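Local coordinates for protein NleG5-1 effector (PDB 5VGC) that probably acts as a ubiquitin-protein ligase of the RING clan, an effector of the type III secretion NleG family, and binds calcium, at residues A[26-31]-A[83-88]; A[49-54]-A[94-99]; A[132-137]-A[208-213]; A[164-169]-A[183-188]. The protein carries 1 engineered substitution. All coordinates share one frame; numbering follows the deposited sequence.

Contact 1: A[26-31]-A[83-88]; sequences SEIRNQ and RTLNHG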
loop_
_atom_site.group_PDB
_atom_site.type_symbol
_atom_site.label_atom_id
_atom_site.label_comp_id
_atom_site.label_asym_id
_atom_site.label_seq_id
_atom_site.Cartn_x
_atom_site.Cartn_y
_atom_site.Cartn_z
ATOM N N SER A 26 5.415 -11.755 -30.515
ATOM C CA SER A 26 5.707 -12.959 -29.718
ATOM C C SER A 26 7.162 -13.408 -29.866
ATOM O O SER A 26 7.819 -13.732 -28.871
ATOM C CB SER A 26 4.765 -14.111 -30.092
ATOM O OG SER A 26 3.444 -13.850 -29.643
ATOM N N GLU A 27 7.665 -13.419 -31.098
ATOM C CA GLU A 27 9.089 -13.732 -31.333
ATOM C C GLU A 27 10.030 -12.702 -30.688
ATOM O O GLU A 27 11.102 -13.077 -30.179
ATOM C CB GLU A 27 9.385 -13.937 -32.834
ATOM C CG GLU A 27 8.917 -15.308 -33.345
ATOM C CD GLU A 27 8.662 -15.372 -34.851
ATOM O OE1 GLU A 27 9.273 -14.592 -35.612
ATOM O OE2 GLU A 27 7.844 -16.218 -35.275
ATOM N N ILE A 28 9.637 -11.425 -30.684
ATOM C CA ILE A 28 10.397 -10.407 -29.924
ATOM C C ILE A 28 10.392 -10.774 -28.436
ATOM O O ILE A 28 11.456 -10.775 -27.795
ATOM C CB ILE A 28 9.875 -8.959 -30.079
ATOM C CG1 ILE A 28 9.810 -8.521 -31.551
ATOM C CG2 ILE A 28 10.781 -7.992 -29.318
ATOM C CD1 ILE A 28 8.951 -7.297 -31.793
ATOM N N ARG A 29 9.206 -11.089 -27.898
ATOM C CA ARG A 29 9.081 -11.493 -26.484
ATOM C C ARG A 29 9.932 -12.736 -26.151
ATOM O O ARG A 29 10.539 -12.810 -25.075
ATOM C CB ARG A 29 7.637 -11.776 -26.077
ATOM C CG ARG A 29 6.610 -10.675 -26.290
ATOM C CD ARG A 29 5.348 -11.007 -25.492
ATOM N NE ARG A 29 4.081 -10.547 -26.081
ATOM C CZ ARG A 29 3.678 -9.281 -26.162
ATOM N NH1 ARG A 29 2.502 -8.999 -26.718
ATOM N NH2 ARG A 29 4.438 -8.294 -25.704
ATOM N N ASN A 30 9.969 -13.706 -27.072
ATOM C CA ASN A 30 10.836 -14.888 -26.921
ATOM C C ASN A 30 12.321 -14.490 -26.878
ATOM O O ASN A 30 13.039 -14.850 -25.928
ATOM C CB ASN A 30 10.596 -15.902 -28.049
ATOM C CG ASN A 30 9.200 -16.532 -28.004
ATOM O OD1 ASN A 30 8.422 -16.319 -27.069
ATOM N ND2 ASN A 30 8.880 -17.316 -29.031
ATOM N N GLN A 31 12.774 -13.742 -27.891
ATOM C CA GLN A 31 14.177 -13.271 -27.943
ATOM C C GLN A 31 14.625 -12.492 -26.689
ATOM O O GLN A 31 15.779 -12.613 -26.265
ATOM C CB GLN A 31 14.451 -12.464 -29.225
ATOM C CG GLN A 31 14.654 -13.336 -30.466
ATOM C CD GLN A 31 16.120 -13.704 -30.716
ATOM O OE1 GLN A 31 17.000 -12.845 -30.650
ATOM N NE2 GLN A 31 16.385 -14.982 -31.008
ATOM N N ARG A 83 5.421 0.655 -26.042
ATOM C CA ARG A 83 3.969 0.700 -25.916
ATOM C C ARG A 83 3.293 -0.477 -26.638
ATOM O O ARG A 83 2.337 -1.052 -26.132
ATOM C CB ARG A 83 3.401 2.027 -26.427
ATOM C CG ARG A 83 3.641 3.194 -25.500
ATOM C CD ARG A 83 2.698 4.341 -25.797
ATOM N NE ARG A 83 3.180 5.509 -25.071
ATOM C CZ ARG A 83 2.870 5.812 -23.806
ATOM N NH1 ARG A 83 2.068 5.046 -23.061
ATOM N NH2 ARG A 83 3.385 6.889 -23.262
ATOM N N THR A 84 3.800 -0.839 -27.812
ATOM C CA THR A 84 3.199 -1.916 -28.586
ATOM C C THR A 84 3.375 -3.253 -27.871
ATOM O O THR A 84 2.431 -4.031 -27.787
ATOM C CB THR A 84 3.758 -1.965 -30.027
ATOM O OG1 THR A 84 3.677 -0.657 -30.615
ATOM C CG2 THR A 84 2.972 -2.939 -30.876
ATOM N N LEU A 85 4.572 -3.500 -27.346
ATOM C CA LEU A 85 4.833 -4.708 -26.538
ATOM C C LEU A 85 4.137 -4.784 -25.157
ATOM O O LEU A 85 3.607 -5.830 -24.792
ATOM C CB LEU A 85 6.344 -4.888 -26.324
ATOM C CG LEU A 85 7.160 -5.196 -27.571
ATOM C CD1 LEU A 85 8.647 -5.057 -27.274
ATOM C CD2 LEU A 85 6.833 -6.597 -28.058
ATOM N N ASN A 86 4.147 -3.694 -24.393
ATOM C CA ASN A 86 3.776 -3.751 -22.971
ATOM C C ASN A 86 2.275 -3.832 -22.689
ATOM O O ASN A 86 1.451 -3.391 -23.499
ATOM C CB ASN A 86 4.364 -2.536 -22.238
ATOM C CG ASN A 86 5.884 -2.598 -22.125
ATOM O OD1 ASN A 86 6.495 -3.662 -22.256
ATOM N ND2 ASN A 86 6.499 -1.455 -21.873
ATOM N N HIS A 87 1.929 -4.378 -21.525
ATOM C CA HIS A 87 0.541 -4.383 -21.058
ATOM C C HIS A 87 0.126 -2.950 -20.714
ATOM O O HIS A 87 0.926 -2.179 -20.166
ATOM C CB HIS A 87 0.348 -5.257 -19.827
ATOM C CG HIS A 87 0.765 -6.681 -20.015
ATOM N ND1 HIS A 87 -0.063 -7.653 -20.539
ATOM C CD2 HIS A 87 1.931 -7.298 -19.725
ATOM C CE1 HIS A 87 0.583 -8.803 -20.577
ATOM N NE2 HIS A 87 1.796 -8.616 -20.091
ATOM N N GLY A 88 -1.116 -2.606 -21.055
ATOM C CA GLY A 88 -1.633 -1.250 -20.890
ATOM C C GLY A 88 -1.051 -0.195 -21.824
ATOM O O GLY A 88 -1.293 0.989 -21.641
#

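Contact 2: A[49-54]-A[94-99]; sequences RPMQVN and EVTVLR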
loop_
_atom_site.group_PDB
_atom_site.type_symbol
_atom_site.label_atom_id
_atom_site.label_comp_id
_atom_site.label_asym_id
_atom_site.label_seq_id
_atom_site.Cartn_x
_atom_site.Cartn_y
_atom_site.Cartn_z
ATOM N N ARG A 49 15.208 -5.503 -23.555
ATOM C CA ARG A 49 15.398 -6.401 -22.409
ATOM C C ARG A 49 14.097 -6.496 -21.604
ATOM O O ARG A 49 13.305 -5.529 -21.578
ATOM C CB ARG A 49 16.517 -5.895 -21.501
ATOM C CG ARG A 49 17.894 -5.945 -22.144
ATOM C CD ARG A 49 18.905 -5.032 -21.464
ATOM N NE ARG A 49 19.956 -4.608 -22.393
ATOM C CZ ARG A 49 20.831 -3.625 -22.167
ATOM N NH1 ARG A 49 20.812 -2.931 -21.030
ATOM N NH2 ARG A 49 21.738 -3.327 -23.096
ATOM N N PRO A 50 13.870 -7.655 -20.959
ATOM C CA PRO A 50 12.683 -7.828 -20.137
ATOM C C PRO A 50 12.854 -7.062 -18.829
ATOM O O PRO A 50 13.927 -7.104 -18.226
ATOM C CB PRO A 50 12.655 -9.343 -19.876
ATOM C CG PRO A 50 14.089 -9.738 -19.872
ATOM C CD PRO A 50 14.743 -8.843 -20.898
ATOM N N MET A 51 11.809 -6.368 -18.398
ATOM C CA MET A 51 11.873 -5.591 -17.162
ATOM C C MET A 51 11.760 -6.506 -15.965
ATOM O O MET A 51 11.433 -7.688 -16.092
ATOM C CB MET A 51 10.775 -4.530 -17.121
ATOM C CG MET A 51 10.977 -3.424 -18.158
ATOM S SD MET A 51 9.796 -2.079 -17.965
ATOM C CE MET A 51 10.548 -1.264 -16.544
ATOM N N GLN A 52 12.026 -5.936 -14.796
ATOM C CA GLN A 52 12.025 -6.678 -13.544
ATOM C C GLN A 52 10.627 -7.249 -13.272
ATOM O O GLN A 52 10.494 -8.308 -12.668
ATOM C CB GLN A 52 12.504 -5.816 -12.360
ATOM C CG GLN A 52 13.871 -5.148 -12.554
ATOM C CD GLN A 52 13.820 -3.816 -13.313
ATOM O OE1 GLN A 52 13.073 -3.662 -14.299
ATOM N NE2 GLN A 52 14.621 -2.854 -12.865
ATOM N N VAL A 53 9.595 -6.537 -13.732
ATOM C CA VAL A 53 8.216 -7.000 -13.637
ATOM C C VAL A 53 7.921 -7.911 -14.819
ATOM O O VAL A 53 8.380 -7.658 -15.940
ATOM C CB VAL A 53 7.206 -5.829 -13.676
ATOM C CG1 VAL A 53 5.783 -6.325 -13.431
ATOM C CG2 VAL A 53 7.562 -4.770 -12.639
ATOM N N ASN A 54 7.137 -8.955 -14.561
ATOM C CA ASN A 54 6.806 -9.945 -15.581
ATOM C C ASN A 54 5.866 -9.329 -16.619
ATOM O O ASN A 54 4.894 -8.664 -16.259
ATOM C CB ASN A 54 6.155 -11.195 -14.960
ATOM C CG ASN A 54 7.054 -11.901 -13.944
ATOM O OD1 ASN A 54 8.283 -11.861 -14.036
ATOM N ND2 ASN A 54 6.433 -12.553 -12.970
ATOM N N GLU A 94 6.974 4.642 -17.443
ATOM C CA GLU A 94 5.680 4.657 -16.741
ATOM C C GLU A 94 5.541 3.459 -15.824
ATOM O O GLU A 94 5.067 3.572 -14.671
ATOM C CB GLU A 94 4.520 4.693 -17.743
ATOM C CG GLU A 94 4.395 6.005 -18.512
ATOM C CD GLU A 94 3.541 5.899 -19.771
ATOM O OE1 GLU A 94 3.439 4.785 -20.337
ATOM O OE2 GLU A 94 2.970 6.934 -20.203
ATOM N N VAL A 95 5.975 2.311 -16.341
ATOM C CA VAL A 95 6.010 1.066 -15.563
ATOM C C VAL A 95 6.830 1.292 -14.280
ATOM O O VAL A 95 6.332 1.052 -13.164
ATOM C CB VAL A 95 6.580 -0.100 -16.401
ATOM C CG1 VAL A 95 6.783 -1.353 -15.551
ATOM C CG2 VAL A 95 5.673 -0.417 -17.576
ATOM N N THR A 96 8.068 1.778 -14.453
ATOM C CA THR A 96 8.913 2.108 -13.314
ATOM C C THR A 96 8.205 3.072 -12.344
ATOM O O THR A 96 8.242 2.851 -11.132
ATOM C CB THR A 96 10.298 2.666 -13.746
ATOM O OG1 THR A 96 11.049 1.633 -14.399
ATOM C CG2 THR A 96 11.116 3.208 -12.557
ATOM N N VAL A 97 7.560 4.122 -12.858
ATOM C CA VAL A 97 6.852 5.042 -11.941
ATOM C C VAL A 97 5.772 4.292 -11.159
ATOM O O VAL A 97 5.658 4.416 -9.916
ATOM C CB VAL A 97 6.248 6.264 -12.698
ATOM C CG1 VAL A 97 5.275 7.070 -11.829
ATOM C CG2 VAL A 97 7.368 7.168 -13.205
ATOM N N LEU A 98 4.980 3.500 -11.866
ATOM C CA LEU A 98 3.899 2.778 -11.175
ATOM C C LEU A 98 4.444 1.825 -10.109
ATOM O O LEU A 98 3.924 1.766 -8.964
ATOM C CB LEU A 98 3.023 2.021 -12.179
ATOM C CG LEU A 98 2.188 2.907 -13.087
ATOM C CD1 LEU A 98 1.514 2.032 -14.114
ATOM C CD2 LEU A 98 1.157 3.712 -12.303
ATOM N N ARG A 99 5.504 1.103 -10.484
ATOM C CA ARG A 99 6.130 0.172 -9.551
ATOM C C ARG A 99 6.729 0.916 -8.342
ATOM O O ARG A 99 6.608 0.443 -7.205
ATOM C CB ARG A 99 7.197 -0.664 -10.254
ATOM C CG ARG A 99 7.631 -1.894 -9.487
ATOM C CD ARG A 99 6.611 -3.000 -9.598
ATOM N NE ARG A 99 7.040 -4.170 -8.850
ATOM C CZ ARG A 99 6.925 -4.321 -7.526
ATOM N NH1 ARG A 99 6.377 -3.382 -6.758
ATOM N NH2 ARG A 99 7.359 -5.445 -6.956
#

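Contact 3: A[132-137]-A[208-213]; sequences AQLQVP and GNFVLK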
loop_
_atom_site.group_PDB
_atom_site.type_symbol
_atom_site.label_atom_id
_atom_site.label_comp_id
_atom_site.label_asym_id
_atom_site.label_seq_id
_atom_site.Cartn_x
_atom_site.Cartn_y
_atom_site.Cartn_z
ATOM N N ALA A 132 24.076 11.971 34.010
ATOM C CA ALA A 132 22.817 11.426 34.548
ATOM C C ALA A 132 23.061 10.506 35.734
ATOM O O ALA A 132 22.147 10.248 36.540
ATOM C CB ALA A 132 22.030 10.698 33.480
ATOM N N GLN A 133 24.296 10.015 35.834
ATOM C CA GLN A 133 24.749 9.234 36.977
ATOM C C GLN A 133 23.795 8.056 37.161
ATOM O O GLN A 133 23.151 7.890 38.189
ATOM C CB GLN A 133 24.900 10.120 38.213
ATOM C CG GLN A 133 26.178 10.961 38.197
ATOM C CD GLN A 133 26.360 11.810 39.451
ATOM O OE1 GLN A 133 27.155 11.476 40.333
ATOM N NE2 GLN A 133 25.620 12.917 39.533
ATOM N N LEU A 134 23.719 7.255 36.105
ATOM C CA LEU A 134 22.899 6.072 36.084
ATOM C C LEU A 134 23.657 4.996 36.827
ATOM O O LEU A 134 24.801 4.718 36.493
ATOM C CB LEU A 134 22.644 5.613 34.646
ATOM C CG LEU A 134 22.104 6.646 33.669
ATOM C CD1 LEU A 134 22.107 6.046 32.294
ATOM C CD2 LEU A 134 20.718 7.101 34.070
ATOM N N GLN A 135 23.021 4.396 37.834
ATOM C CA GLN A 135 23.606 3.285 38.591
ATOM C C GLN A 135 23.005 1.975 38.072
ATOM O O GLN A 135 22.035 1.460 38.625
ATOM C CB GLN A 135 23.354 3.477 40.086
ATOM C CG GLN A 135 24.010 4.724 40.681
ATOM C CD GLN A 135 25.501 4.553 40.970
ATOM O OE1 GLN A 135 26.254 4.008 40.160
ATOM N NE2 GLN A 135 25.930 5.029 42.135
ATOM N N VAL A 136 23.588 1.457 36.990
ATOM C CA VAL A 136 23.088 0.267 36.314
ATOM C C VAL A 136 24.249 -0.565 35.789
ATOM O O VAL A 136 25.385 -0.099 35.757
ATOM C CB VAL A 136 22.159 0.626 35.118
ATOM C CG1 VAL A 136 21.109 1.648 35.539
ATOM C CG2 VAL A 136 22.939 1.143 33.904
ATOM N N PRO A 137 23.969 -1.800 35.360
ATOM C CA PRO A 137 25.045 -2.572 34.775
ATOM C C PRO A 137 25.432 -2.140 33.364
ATOM O O PRO A 137 24.617 -1.590 32.598
ATOM C CB PRO A 137 24.485 -4.013 34.763
ATOM C CG PRO A 137 23.286 -3.983 35.648
ATOM C CD PRO A 137 22.742 -2.611 35.470
ATOM N N GLY A 208 15.600 -5.967 35.938
ATOM C CA GLY A 208 16.869 -5.826 35.207
ATOM C C GLY A 208 16.804 -4.910 33.991
ATOM O O GLY A 208 17.522 -5.105 33.005
ATOM N N ASN A 209 15.939 -3.905 34.075
ATOM C CA ASN A 209 15.626 -3.032 32.963
ATOM C C ASN A 209 15.192 -1.685 33.492
ATOM O O ASN A 209 14.784 -1.545 34.659
ATOM C CB ASN A 209 14.486 -3.640 32.095
ATOM C CG ASN A 209 14.993 -4.610 31.034
ATOM O OD1 ASN A 209 15.943 -4.312 30.317
ATOM N ND2 ASN A 209 14.351 -5.777 30.926
ATOM N N PHE A 210 15.285 -0.685 32.619
ATOM C CA PHE A 210 14.654 0.587 32.855
ATOM C C PHE A 210 13.157 0.418 32.639
ATOM O O PHE A 210 12.751 0.001 31.562
ATOM C CB PHE A 210 15.161 1.634 31.897
ATOM C CG PHE A 210 16.579 2.058 32.112
ATOM C CD1 PHE A 210 16.897 2.955 33.107
ATOM C CD2 PHE A 210 17.590 1.611 31.270
ATOM C CE1 PHE A 210 18.209 3.384 33.300
ATOM C CE2 PHE A 210 18.904 2.037 31.444
ATOM C CZ PHE A 210 19.216 2.923 32.462
ATOM N N VAL A 211 12.358 0.733 33.664
ATOM C CA VAL A 211 10.894 0.683 33.590
ATOM C C VAL A 211 10.336 2.094 33.683
ATOM O O VAL A 211 10.913 2.950 34.379
ATOM C CB VAL A 211 10.262 -0.177 34.697
ATOM C CG1 VAL A 211 8.746 -0.274 34.531
ATOM C CG2 VAL A 211 10.883 -1.564 34.710
ATOM N N LEU A 212 9.232 2.336 32.960
ATOM C CA LEU A 212 8.514 3.608 33.025
ATOM C C LEU A 212 7.962 3.848 34.434
ATOM O O LEU A 212 7.691 2.893 35.164
ATOM C CB LEU A 212 7.359 3.652 32.031
ATOM C CG LEU A 212 7.610 3.715 30.525
ATOM C CD1 LEU A 212 6.359 4.132 29.771
ATOM C CD2 LEU A 212 8.735 4.667 30.197
ATOM N N LYS A 213 7.805 5.123 34.801
ATOM C CA LYS A 213 7.390 5.487 36.173
ATOM C C LYS A 213 5.878 5.357 36.403
ATOM O O LYS A 213 5.074 5.552 35.490
ATOM C CB LYS A 213 7.878 6.889 36.564
ATOM C CG LYS A 213 9.353 6.947 36.952
ATOM C CD LYS A 213 9.678 8.233 37.703
ATOM C CE LYS A 213 11.164 8.382 37.992
ATOM N NZ LYS A 213 11.614 7.539 39.131
#

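Contact 4: A[164-169]-A[183-188]; sequences VCMLYD and HPLSRE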
loop_
_atom_site.group_PDB
_atom_site.type_symbol
_atom_site.label_atom_id
_atom_site.label_comp_id
_atom_site.label_asym_id
_atom_site.label_seq_id
_atom_site.Cartn_x
_atom_site.Cartn_y
_atom_site.Cartn_z
ATOM N N VAL A 164 8.929 -1.025 29.282
ATOM C CA VAL A 164 10.387 -1.150 29.348
ATOM C C VAL A 164 11.006 -0.299 28.236
ATOM O O VAL A 164 10.553 -0.324 27.065
ATOM C CB VAL A 164 10.789 -2.636 29.216
ATOM C CG1 VAL A 164 12.263 -2.826 28.834
ATOM C CG2 VAL A 164 10.442 -3.406 30.482
ATOM N N CYS A 165 12.032 0.457 28.603
ATOM C CA CYS A 165 12.775 1.228 27.617
ATOM C C CYS A 165 14.245 0.943 27.676
ATOM O O CYS A 165 14.771 0.402 28.659
ATOM C CB CYS A 165 12.520 2.726 27.742
ATOM S SG CYS A 165 12.375 3.305 29.402
ATOM N N MET A 166 14.902 1.308 26.579
ATOM C CA MET A 166 16.331 1.145 26.468
ATOM C C MET A 166 16.962 2.446 26.078
ATOM O O MET A 166 16.308 3.337 25.513
ATOM C CB MET A 166 16.653 0.038 25.486
ATOM C CG MET A 166 16.228 -1.327 26.038
ATOM S SD MET A 166 17.236 -2.700 25.469
ATOM C CE MET A 166 16.779 -2.830 23.750
ATOM N N LEU A 167 18.236 2.543 26.419
ATOM C CA LEU A 167 19.046 3.715 26.168
ATOM C C LEU A 167 19.661 3.586 24.782
ATOM O O LEU A 167 20.367 2.629 24.529
ATOM C CB LEU A 167 20.156 3.828 27.222
ATOM C CG LEU A 167 21.107 5.017 27.055
ATOM C CD1 LEU A 167 20.320 6.326 27.148
ATOM C CD2 LEU A 167 22.222 4.961 28.096
ATOM N N TYR A 168 19.390 4.552 23.909
ATOM C CA TYR A 168 19.984 4.599 22.572
ATOM C C TYR A 168 20.838 5.857 22.410
ATOM O O TYR A 168 20.609 6.887 23.078
ATOM C CB TYR A 168 18.887 4.603 21.478
ATOM C CG TYR A 168 18.041 3.348 21.451
ATOM C CD1 TYR A 168 17.047 3.142 22.377
ATOM C CD2 TYR A 168 18.227 2.383 20.487
ATOM C CE1 TYR A 168 16.278 2.003 22.372
ATOM C CE2 TYR A 168 17.456 1.229 20.473
ATOM C CZ TYR A 168 16.469 1.055 21.434
ATOM O OH TYR A 168 15.677 -0.078 21.477
ATOM N N ASP A 169 21.800 5.766 21.499
ATOM C CA ASP A 169 22.549 6.918 21.026
ATOM C C ASP A 169 21.614 7.820 20.200
ATOM O O ASP A 169 20.983 7.386 19.192
ATOM C CB ASP A 169 23.754 6.480 20.182
ATOM C CG ASP A 169 24.791 7.583 20.005
ATOM O OD1 ASP A 169 24.450 8.648 19.468
ATOM O OD2 ASP A 169 25.966 7.375 20.391
ATOM N N HIS A 183 11.629 -0.238 14.391
ATOM C CA HIS A 183 12.128 -0.324 15.762
ATOM C C HIS A 183 12.944 -1.599 15.846
ATOM O O HIS A 183 12.440 -2.669 15.480
ATOM C CB HIS A 183 10.944 -0.361 16.758
ATOM C CG HIS A 183 11.349 -0.261 18.194
ATOM N ND1 HIS A 183 12.134 -1.205 18.816
ATOM C CD2 HIS A 183 11.070 0.668 19.137
ATOM C CE1 HIS A 183 12.338 -0.858 20.073
ATOM N NE2 HIS A 183 11.705 0.276 20.293
ATOM N N PRO A 184 14.213 -1.506 16.312
ATOM C CA PRO A 184 15.082 -2.706 16.263
ATOM C C PRO A 184 14.572 -3.961 16.984
ATOM O O PRO A 184 14.975 -5.053 16.615
ATOM C CB PRO A 184 16.417 -2.215 16.836
ATOM C CG PRO A 184 16.120 -0.904 17.487
ATOM C CD PRO A 184 14.964 -0.315 16.736
ATOM N N LEU A 185 13.705 -3.808 17.979
ATOM C CA LEU A 185 13.091 -4.940 18.691
ATOM C C LEU A 185 11.720 -5.320 18.132
ATOM O O LEU A 185 11.538 -6.420 17.605
ATOM C CB LEU A 185 12.977 -4.633 20.187
ATOM C CG LEU A 185 14.270 -4.587 21.013
ATOM C CD1 LEU A 185 13.968 -4.253 22.472
ATOM C CD2 LEU A 185 15.000 -5.913 20.901
ATOM N N SER A 186 10.753 -4.421 18.238
ATOM C CA SER A 186 9.374 -4.751 17.853
ATOM C C SER A 186 9.119 -4.719 16.343
ATOM O O SER A 186 8.107 -5.259 15.881
ATOM C CB SER A 186 8.374 -3.826 18.577
ATOM O OG SER A 186 8.411 -2.509 18.071
ATOM N N ARG A 187 10.021 -4.081 15.587
ATOM C CA ARG A 187 9.848 -3.826 14.146
ATOM C C ARG A 187 8.641 -2.923 13.787
ATOM O O ARG A 187 8.242 -2.844 12.618
ATOM C CB ARG A 187 9.822 -5.114 13.325
ATOM C CG ARG A 187 10.731 -6.205 13.837
ATOM C CD ARG A 187 12.185 -5.839 13.910
ATOM N NE ARG A 187 12.765 -5.597 12.593
ATOM C CZ ARG A 187 13.993 -5.118 12.363
ATOM N NH1 ARG A 187 14.825 -4.805 13.371
ATOM N NH2 ARG A 187 14.410 -4.943 11.104
ATOM N N GLU A 188 8.080 -2.230 14.782
ATOM C CA GLU A 188 7.014 -1.270 14.557
ATOM C C GLU A 188 7.653 0.018 14.040
ATOM O O GLU A 188 8.876 0.209 14.128
ATOM C CB GLU A 188 6.280 -0.957 15.866
ATOM C CG GLU A 188 5.589 -2.146 16.515
ATOM C CD GLU A 188 5.167 -1.906 17.964
ATOM O OE1 GLU A 188 5.788 -1.090 18.652
ATOM O OE2 GLU A 188 4.198 -2.548 18.433
#

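Contact 1: A[26-31]-A[83-88]
The guanidinium of Arg-29 meets Leu-85 at its edge, where NH2 lies 2.8 Å from the backbone O of Leu-85; neither face of the flat group is what segment 83-88 engages. The arrangement is a helix-helix packing contact in which an arginine from the middle of helix 22-34 is hydrogen-bonded to the carbonyl of the last residue of helix 68-85; that helix ends at Leu-85, and Asn-86 already departs from helical backbone angles. The bond is moderately bent, with an N-H...O angle of 144°, and O lies about 21° out of the guanidinium plane, so the approach is near the edge without being flat. Arg-29 gets there through its torsions: CG stands anti to the carbonyl carbon and the chain turns at chi3 (-148°), which carries NH2 across to the other helix while the CA atoms of Arg-29 and Leu-85 stay 8.0 Å apart. A positive group at this helix end would favourably offset the partial negative charge of the last-turn carbonyls.

The bond also has an apolar flank, since CD2 of Leu-85 lies 3.8 Å from NH2 of Arg-29. Phe-57 of strand 57-60 touches both residues, and Ile-28 rests on Ala-37 and Ile-39 of strand 37-41, so the helix pair is joined to the three-stranded sheet. Just past the helix end, the ring of His-87 stacks on Tyr-113 of the second subunit. The buried side of the contact closes with Ile-28 crossing Leu-85 at about a right angle, CG2 of Ile-28 being 4.2 Å from CD1 of Leu-85.

Contact 2: A[49-54]-A[94-99]
Met-51 and Val-95 point at each other tip to tip and, together with Val-53 against Arg-99, make the packed part of this contact. The SD and the CE of Met-51 are about equally far from Val-95 CG1, and for CE the separation is 3.9 Å, so the end of the thioether lies against one methyl branch. A bend at chi3 (77°) turns CE onto this course. One helical turn beyond Val-95, Arg-99 offers its aliphatic part to the buried Val-53: CD lies 3.6 Å from CG2 of Val-53, and this methyl also sits in the guanidinium plane, at its edge. No hydrogen bond joins the two segments; the evidence is for dispersion contacts alone. Tyr-56 packs on Met-51 and Val-95, and Met-58 on Met-51, which extends the apolar cluster toward strand 57-60.

The looser, outer side holds Thr-96, an exposed residue crossed at about a right angle by the methionine, with CE of Met-51 3.6 Å from its OG1. Here too the charged end of Arg-99 continues outward to a long, weak ion pair with Glu-102, a ligand of a bound calcium ion about 7 Å from the arginine side chain.

Met-107 of the second subunit packs on Val-53 and Arg-99, and Leu-110 of that subunit on Val-95. The arrangement is that of a β-hairpin connection, between antiparallel strands 44-50 and 57-60, seated on one face of helix 92-102 at a subunit interface.

Contact 3: A[132-137]-A[208-213]
Val-136 and Leu-134 meet the same aromatic side chain, that of Phe-210, and this apolar interaction accounts for the whole contact. CG1 of Val-136 comes to 3.8 Å from CZ of Phe-210, with CE1 of the ring a little farther from the same methyl; the two side chains cross at about a right angle. CD1 of Leu-134 reaches the same CZ at 4.3 Å. Both methyls thus converge on CZ, the far end of the phenyl group. Each approaches the ring obliquely. In Val-136, chi1 of -49° sets CG1 anti to the carbonyl carbon and thus out toward the ring.

Polar interactions across the segments are absent: no hydrogen bond links them, and their closest CA atoms, of Val-136 and Gly-208, are 8.8 Å apart. The loop therefore does not add a strand to the sheet but leans on it through side chains.

Backbone bonding instead fixes the strand that presents the ring. Phe-210 pairs with Cys-165 of strand 164-169, while Gly-208 and Asn-209 face Asp-204 in a G1 beta bulge, with Gly-208 at a positive phi of 70°.

Around the ring, Phe-155 meets Phe-210 with the planes at about 55°, and Leu-140 of helix 138-141 packs on it. Val-136 also touches Phe-203 of strand 201-204, which places the link between helices 129-132 and 138-141 against the antiparallel sheet.

Contact 4: A[164-169]-A[183-188]
Met-166 and Leu-185 reach toward each other tip to tip, with CE of the methionine and CD1 of the leucine as the nearest atoms, 3.4 Å apart. Two residues along the same strand, Tyr-168 supplies the remaining first-shell contacts, to Pro-184 and His-183. Its CE2 lies 3.9 Å from CG of Pro-184, which approaches the ring obliquely as the two side chains slide past each other in opposite directions. The tyrosine continues to His-183, crossing it at about a right angle, so that OH is 3.7 Å from CE1 of the imidazole; this is packing and not a hydrogen bond.

The second shell holds the loop in shape. ND1 of His-183 accepts the backbone N-H of Leu-185 at 3.2 Å, moderately straight at 157° and within the ring plane, which fixes the rotation of the imidazole. Main-chain bonds close the turn, from Arg-187 N to His-183 O and from His-183 N to Glu-188 O, each 2.8 Å. NH1 of Arg-187 also bonds to the O of Pro-184, though from above the carbonyl plane.

Farther out, Met-156 of strand 152-157 touches both Tyr-168 and His-183, tying the loop to the sheet of this RING-clan domain. The imidazole joins Leu-185 N of the loop, through ND1, to the backbone O of Arg-157 in strand 152-157, through NE2; this bonding is consistent with a proton on NE2.

How the contacts relate
Two groups emerge on opposite sides of the chain's centre. Contacts 1 and 2 have centres 13 Å apart and alternate along the chain; helices 68-85 and 92-102 follow each other, and a salt bridge from Arg-83 to Glu-94 joins them directly. Contacts 3 and 4, 15 Å apart, share the larger antiparallel sheet, where strands 164-169 and 209-212 are neighbours; both segments of contact 4 fall between those of contact 3 in sequence, and all four segments belong to the RING-clan NleG region. Between the groups, the nearest atoms of contacts 2 and 4 are still about 19 Å apart. The chain thus has an N-terminal part that meets the second subunit and a separate RING-clan part.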